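PDB 6XEP: thiamine-monophosphate kinase, which probably catalyses the ATP-dependent phosphorylation of thiamine monophosphate to thiamine diphosphate, the active form of vitamin B1. Local coordinates for residues G159-A172 with G273-R287. Residues are numbered along the deposited sequence; the frame is centred on the assembly and turned at random.
Sequences GDDIWVSGTLGDAA and GDDYELCFTAAADQR
D275 OD1 is gripped three times: the backbone N of G169, the N-cap residue of the helix that begins at D170, donates to it over 2.7 Å on the syn side, 29° out of the carboxylate plane, and two waters add bonds of their own. These waters also accept from A171 N and A172 N, so one carboxylate oxygen, directly and through solvent, serves the N-cap amide and two amides of the first turn, whose positive end would be expected to stabilise its charge. S165 illustrates the same economy. With chi1 at 62°, OG lies between its own backbone N and carbonyl carbon, where it donates to E277 OE1 (2.7 Å) and accepts a nearly straight bond from L278 N (2.9 Å, 175°); E277 OE2 forms salt bridges with R200 and R207.

From S165 and E277 onward, strands 161-165 and 277-282 run antiparallel as far as D161 and A282, with W163 and F280 a hydrogen-bonded pair. W163 CB sits over one face of the F280 ring, 3.6 Å from its centroid, while the nearly parallel rings are slid apart and barely overlap. Beyond them R287 forms a side-on salt bridge with D161, NE to OD2 (2.8 Å) and NH2 to OD1 (3.0 Å), both syn. A water joins D161 OD2, A283 O and the in-plane edge of W163 at NE1.

The loop that carries D275 also carries D274, a predicted substrate-binding residue held by K74, and L278 lies beside D223, a predicted magnesium ligand. Both strands are inner members of the mixed sheet of the PurM-like C-terminal domain: 161-165 is flanked on its other side by 301-308, and 277-282 by 220-224, with F280 and L278 packed against helix 208-214.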
loop_
_atom_site.group_PDB
_atom_site.type_symbol
_atom_site.label_atom_id
_atom_site.label_comp_id
_atom_site.label_asym_id
_atom_site.label_seq_id
_atom_site.Cartn_x
_atom_site.Cartn_y
_atom_site.Cartn_z
ATOM N N GLY A 159 29.078 -3.843 25.173
ATOM C CA GLY A 159 29.152 -2.765 26.134
ATOM C C GLY A 159 28.085 -1.686 26.020
ATOM O O GLY A 159 28.016 -0.819 26.904
ATOM N N ASP A 160 27.240 -1.709 24.984
ATOM C CA ASP A 160 26.184 -0.705 24.864
ATOM C C ASP A 160 25.200 -0.799 26.029
ATOM O O ASP A 160 24.923 -1.882 26.551
ATOM C CB ASP A 160 25.397 -0.887 23.562
ATOM C CG ASP A 160 26.116 -0.347 22.340
ATOM O OD1 ASP A 160 27.223 0.224 22.483
ATOM O OD2 ASP A 160 25.554 -0.494 21.229
ATOM N N ASP A 161 24.647 0.349 26.415
ATOM C CA ASP A 161 23.408 0.361 27.184
ATOM C C ASP A 161 22.227 0.079 26.256
ATOM O O ASP A 161 22.245 0.433 25.078
ATOM C CB ASP A 161 23.178 1.716 27.857
ATOM C CG ASP A 161 24.243 2.070 28.874
ATOM O OD1 ASP A 161 24.701 1.159 29.590
ATOM O OD2 ASP A 161 24.601 3.277 28.980
ATOM N N ILE A 162 21.179 -0.523 26.808
ATOM C CA ILE A 162 19.897 -0.675 26.131
ATOM C C ILE A 162 18.936 0.344 26.729
ATOM O O ILE A 162 18.870 0.490 27.960
ATOM C CB ILE A 162 19.350 -2.104 26.292
ATOM C CG1 ILE A 162 20.363 -3.135 25.769
ATOM C CG2 ILE A 162 18.028 -2.281 25.527
ATOM C CD1 ILE A 162 19.880 -4.573 25.966
ATOM N N TRP A 163 18.181 1.030 25.864
ATOM C CA TRP A 163 17.236 2.076 26.253
ATOM C C TRP A 163 15.882 1.802 25.628
ATOM O O TRP A 163 15.790 1.174 24.578
ATOM C CB TRP A 163 17.677 3.470 25.778
ATOM C CG TRP A 163 18.963 3.976 26.385
ATOM C CD1 TRP A 163 20.237 3.655 26.003
ATOM C CD2 TRP A 163 19.089 4.899 27.471
ATOM N NE1 TRP A 163 21.143 4.316 26.788
ATOM C CE2 TRP A 163 20.466 5.098 27.691
ATOM C CE3 TRP A 163 18.167 5.583 28.274
ATOM C CZ2 TRP A 163 20.955 5.951 28.692
ATOM C CZ3 TRP A 163 18.645 6.430 29.264
ATOM C CH2 TRP A 163 20.036 6.602 29.470
ATOM N N VAL A 164 14.824 2.330 26.246
ATOM C CA VAL A 164 13.503 2.269 25.632
ATOM C C VAL A 164 12.740 3.555 25.940
ATOM O O VAL A 164 12.893 4.152 27.010
ATOM C CB VAL A 164 12.712 1.013 26.087
ATOM C CG1 VAL A 164 12.337 1.088 27.563
ATOM C CG2 VAL A 164 11.479 0.802 25.196
ATOM N N SER A 165 11.932 3.993 24.983
ATOM C CA SER A 165 11.165 5.224 25.138
ATOM C C SER A 165 9.827 4.942 25.814
ATOM O O SER A 165 9.336 3.815 25.820
ATOM C CB SER A 165 10.922 5.883 23.775
ATOM O OG SER A 165 10.140 5.034 22.908
ATOM N N GLY A 166 9.244 5.996 26.400
ATOM C CA GLY A 166 7.880 5.919 26.905
ATOM C C GLY A 166 7.704 4.895 28.012
ATOM O O GLY A 166 8.480 4.821 28.979
ATOM N N THR A 167 6.631 4.119 27.892
ATOM C CA THR A 167 6.285 3.078 28.850
ATOM C C THR A 167 5.966 1.815 28.070
ATOM O O THR A 167 5.618 1.870 26.892
ATOM C CB THR A 167 5.072 3.458 29.727
ATOM O OG1 THR A 167 3.954 3.777 28.882
ATOM C CG2 THR A 167 5.407 4.664 30.615
ATOM N N LEU A 168 6.083 0.669 28.738
ATOM C CA LEU A 168 5.871 -0.613 28.085
ATOM C C LEU A 168 4.711 -1.347 28.729
ATOM O O LEU A 168 4.631 -1.430 29.963
ATOM C CB LEU A 168 7.132 -1.492 28.175
ATOM C CG LEU A 168 8.333 -0.993 27.370
ATOM C CD1 LEU A 168 9.535 -1.927 27.625
ATOM C CD2 LEU A 168 8.005 -0.938 25.890
ATOM N N GLY A 169 3.838 -1.913 27.886
ATOM C CA GLY A 169 2.810 -2.826 28.350
ATOM C C GLY A 169 1.427 -2.226 28.504
ATOM O O GLY A 169 0.482 -2.965 28.811
ATOM N N ASP A 170 1.284 -0.916 28.306
ATOM C CA ASP A 170 -0.014 -0.274 28.505
ATOM C C ASP A 170 -1.074 -0.850 27.571
ATOM O O ASP A 170 -2.200 -1.160 27.991
ATOM C CB ASP A 170 0.111 1.216 28.254
ATOM C CG ASP A 170 0.906 1.933 29.319
ATOM O OD1 ASP A 170 1.016 1.431 30.465
ATOM O OD2 ASP A 170 1.391 3.033 29.002
ATOM N N ALA A 171 -0.754 -0.935 26.281
ATOM C CA ALA A 171 -1.733 -1.457 25.334
ATOM C C ALA A 171 -2.138 -2.880 25.700
ATOM O O ALA A 171 -3.326 -3.219 25.690
ATOM C CB ALA A 171 -1.163 -1.386 23.910
ATOM N N ALA A 172 -1.160 -3.729 26.032
ATOM C CA ALA A 172 -1.471 -5.096 26.430
ATOM C C ALA A 172 -2.346 -5.114 27.671
ATOM O O ALA A 172 -3.253 -5.942 27.782
ATOM C CB ALA A 172 -0.185 -5.885 26.692
ATOM N N GLY A 273 1.792 -6.760 23.247
ATOM C CA GLY A 273 1.767 -6.232 21.899
ATOM C C GLY A 273 1.474 -4.740 21.852
ATOM O O GLY A 273 0.930 -4.154 22.793
ATOM N N ASP A 274 1.890 -4.115 20.742
ATOM C CA ASP A 274 1.388 -2.805 20.298
ATOM C C ASP A 274 1.851 -1.629 21.153
ATOM O O ASP A 274 1.141 -0.627 21.262
ATOM C CB ASP A 274 -0.136 -2.804 20.221
ATOM C CG ASP A 274 -0.651 -3.614 19.053
ATOM O OD1 ASP A 274 0.145 -4.341 18.419
ATOM O OD2 ASP A 274 -1.859 -3.515 18.772
ATOM N N ASP A 275 3.047 -1.685 21.743
ATOM C CA ASP A 275 3.522 -0.493 22.455
ATOM C C ASP A 275 3.815 0.646 21.489
ATOM O O ASP A 275 3.479 1.810 21.766
ATOM C CB ASP A 275 4.783 -0.803 23.242
ATOM C CG ASP A 275 4.553 -1.789 24.365
ATOM O OD1 ASP A 275 3.698 -1.517 25.242
ATOM O OD2 ASP A 275 5.263 -2.814 24.387
ATOM N N TYR A 276 4.432 0.319 20.352
ATOM C CA TYR A 276 4.930 1.292 19.378
ATOM C C TYR A 276 5.849 2.311 20.056
ATOM O O TYR A 276 5.802 3.514 19.797
ATOM C CB TYR A 276 3.761 1.935 18.595
ATOM C CG TYR A 276 3.073 0.836 17.808
ATOM C CD1 TYR A 276 3.722 0.240 16.741
ATOM C CD2 TYR A 276 1.821 0.331 18.186
ATOM C CE1 TYR A 276 3.135 -0.801 16.018
ATOM C CE2 TYR A 276 1.222 -0.715 17.466
ATOM C CZ TYR A 276 1.890 -1.274 16.387
ATOM O OH TYR A 276 1.350 -2.319 15.660
ATOM N N GLU A 277 6.725 1.798 20.917
ATOM C CA GLU A 277 7.846 2.535 21.480
ATOM C C GLU A 277 9.102 2.188 20.693
ATOM O O GLU A 277 9.085 1.302 19.846
ATOM C CB GLU A 277 8.007 2.201 22.970
ATOM C CG GLU A 277 6.799 2.636 23.797
ATOM C CD GLU A 277 6.682 4.165 23.959
ATOM O OE1 GLU A 277 7.512 4.934 23.406
ATOM O OE2 GLU A 277 5.751 4.611 24.669
ATOM N N LEU A 278 10.193 2.913 20.947
ATOM C CA LEU A 278 11.469 2.629 20.293
ATOM C C LEU A 278 12.444 2.069 21.317
ATOM O O LEU A 278 12.605 2.645 22.393
ATOM C CB LEU A 278 12.074 3.890 19.665
ATOM C CG LEU A 278 11.431 4.449 18.406
ATOM C CD1 LEU A 278 12.313 5.584 17.841
ATOM C CD2 LEU A 278 11.261 3.345 17.377
ATOM N N CYS A 279 13.094 0.961 20.982
ATOM C CA CYS A 279 14.164 0.395 21.805
ATOM C C CYS A 279 15.467 0.577 21.052
ATOM O O CYS A 279 15.534 0.286 19.848
ATOM C CB CYS A 279 13.901 -1.088 22.100
ATOM S SG CYS A 279 15.218 -1.904 23.010
ATOM N N PHE A 280 16.496 1.098 21.730
ATOM C CA PHE A 280 17.760 1.334 21.039
ATOM C C PHE A 280 18.933 1.031 21.954
ATOM O O PHE A 280 18.787 0.886 23.169
ATOM C CB PHE A 280 17.857 2.769 20.479
ATOM C CG PHE A 280 17.680 3.851 21.504
ATOM C CD1 PHE A 280 16.412 4.241 21.907
ATOM C CD2 PHE A 280 18.789 4.512 22.031
ATOM C CE1 PHE A 280 16.236 5.260 22.831
ATOM C CE2 PHE A 280 18.631 5.540 22.961
ATOM C CZ PHE A 280 17.340 5.915 23.362
ATOM N N THR A 281 20.110 0.907 21.346
ATOM C CA THR A 281 21.337 0.728 22.097
ATOM C C THR A 281 22.258 1.905 21.799
ATOM O O THR A 281 22.193 2.503 20.714
ATOM C CB THR A 281 22.028 -0.620 21.766
ATOM O OG1 THR A 281 22.844 -0.498 20.592
ATOM C CG2 THR A 281 20.999 -1.742 21.576
ATOM N N ALA A 282 23.078 2.252 22.792
ATOM C CA ALA A 282 23.980 3.392 22.712
ATOM C C ALA A 282 25.214 3.118 23.559
ATOM O O ALA A 282 25.153 2.402 24.563
ATOM C CB ALA A 282 23.311 4.693 23.195
ATOM N N ALA A 283 26.336 3.704 23.152
ATOM C CA ALA A 283 27.547 3.619 23.957
ATOM C C ALA A 283 27.279 4.141 25.366
ATOM O O ALA A 283 26.495 5.072 25.562
ATOM C CB ALA A 283 28.676 4.420 23.298
ATOM N N ALA A 284 27.961 3.539 26.356
ATOM C CA ALA A 284 27.729 3.918 27.754
ATOM C C ALA A 284 28.026 5.388 28.019
ATOM O O ALA A 284 27.462 5.981 28.953
ATOM C CB ALA A 284 28.565 3.045 28.689
ATOM N N ASP A 285 28.911 6.002 27.234
ATOM C CA ASP A 285 29.237 7.398 27.483
ATOM C C ASP A 285 28.194 8.366 26.929
ATOM O O ASP A 285 28.379 9.584 27.057
ATOM C CB ASP A 285 30.645 7.718 26.947
ATOM C CG ASP A 285 30.754 7.642 25.430
ATOM O OD1 ASP A 285 31.844 7.944 24.902
ATOM O OD2 ASP A 285 29.776 7.304 24.757
ATOM N N GLN A 286 27.096 7.864 26.363
ATOM C CA GLN A 286 25.978 8.692 25.931
ATOM C C GLN A 286 24.922 8.897 27.022
ATOM O O GLN A 286 23.874 9.478 26.737
ATOM C CB GLN A 286 25.307 8.087 24.692
ATOM C CG GLN A 286 26.215 7.995 23.475
ATOM C CD GLN A 286 26.770 9.333 23.074
ATOM O OE1 GLN A 286 26.022 10.261 22.769
ATOM N NE2 GLN A 286 28.094 9.457 23.092
ATOM N N ARG A 287 25.170 8.445 28.260
ATOM C CA ARG A 287 24.104 8.475 29.261
ATOM C C ARG A 287 23.660 9.897 29.551
ATOM O O ARG A 287 22.456 10.187 29.548
ATOM C CB ARG A 287 24.551 7.788 30.549
ATOM C CG ARG A 287 24.442 6.283 30.466
ATOM C CD ARG A 287 24.988 5.644 31.715
ATOM N NE ARG A 287 25.151 4.206 31.549
ATOM C CZ ARG A 287 25.550 3.398 32.522
ATOM N NH1 ARG A 287 25.805 3.896 33.742
ATOM N NH2 ARG A 287 25.683 2.100 32.277
HETATM O O HOH W 1 29.974 1.540 25.852
HETATM O O HOH W 2 23.949 4.983 26.897
HETATM O O HOH W 3 1.701 0.401 25.439
HETATM O O HOH W 4 1.656 -3.383 25.271
#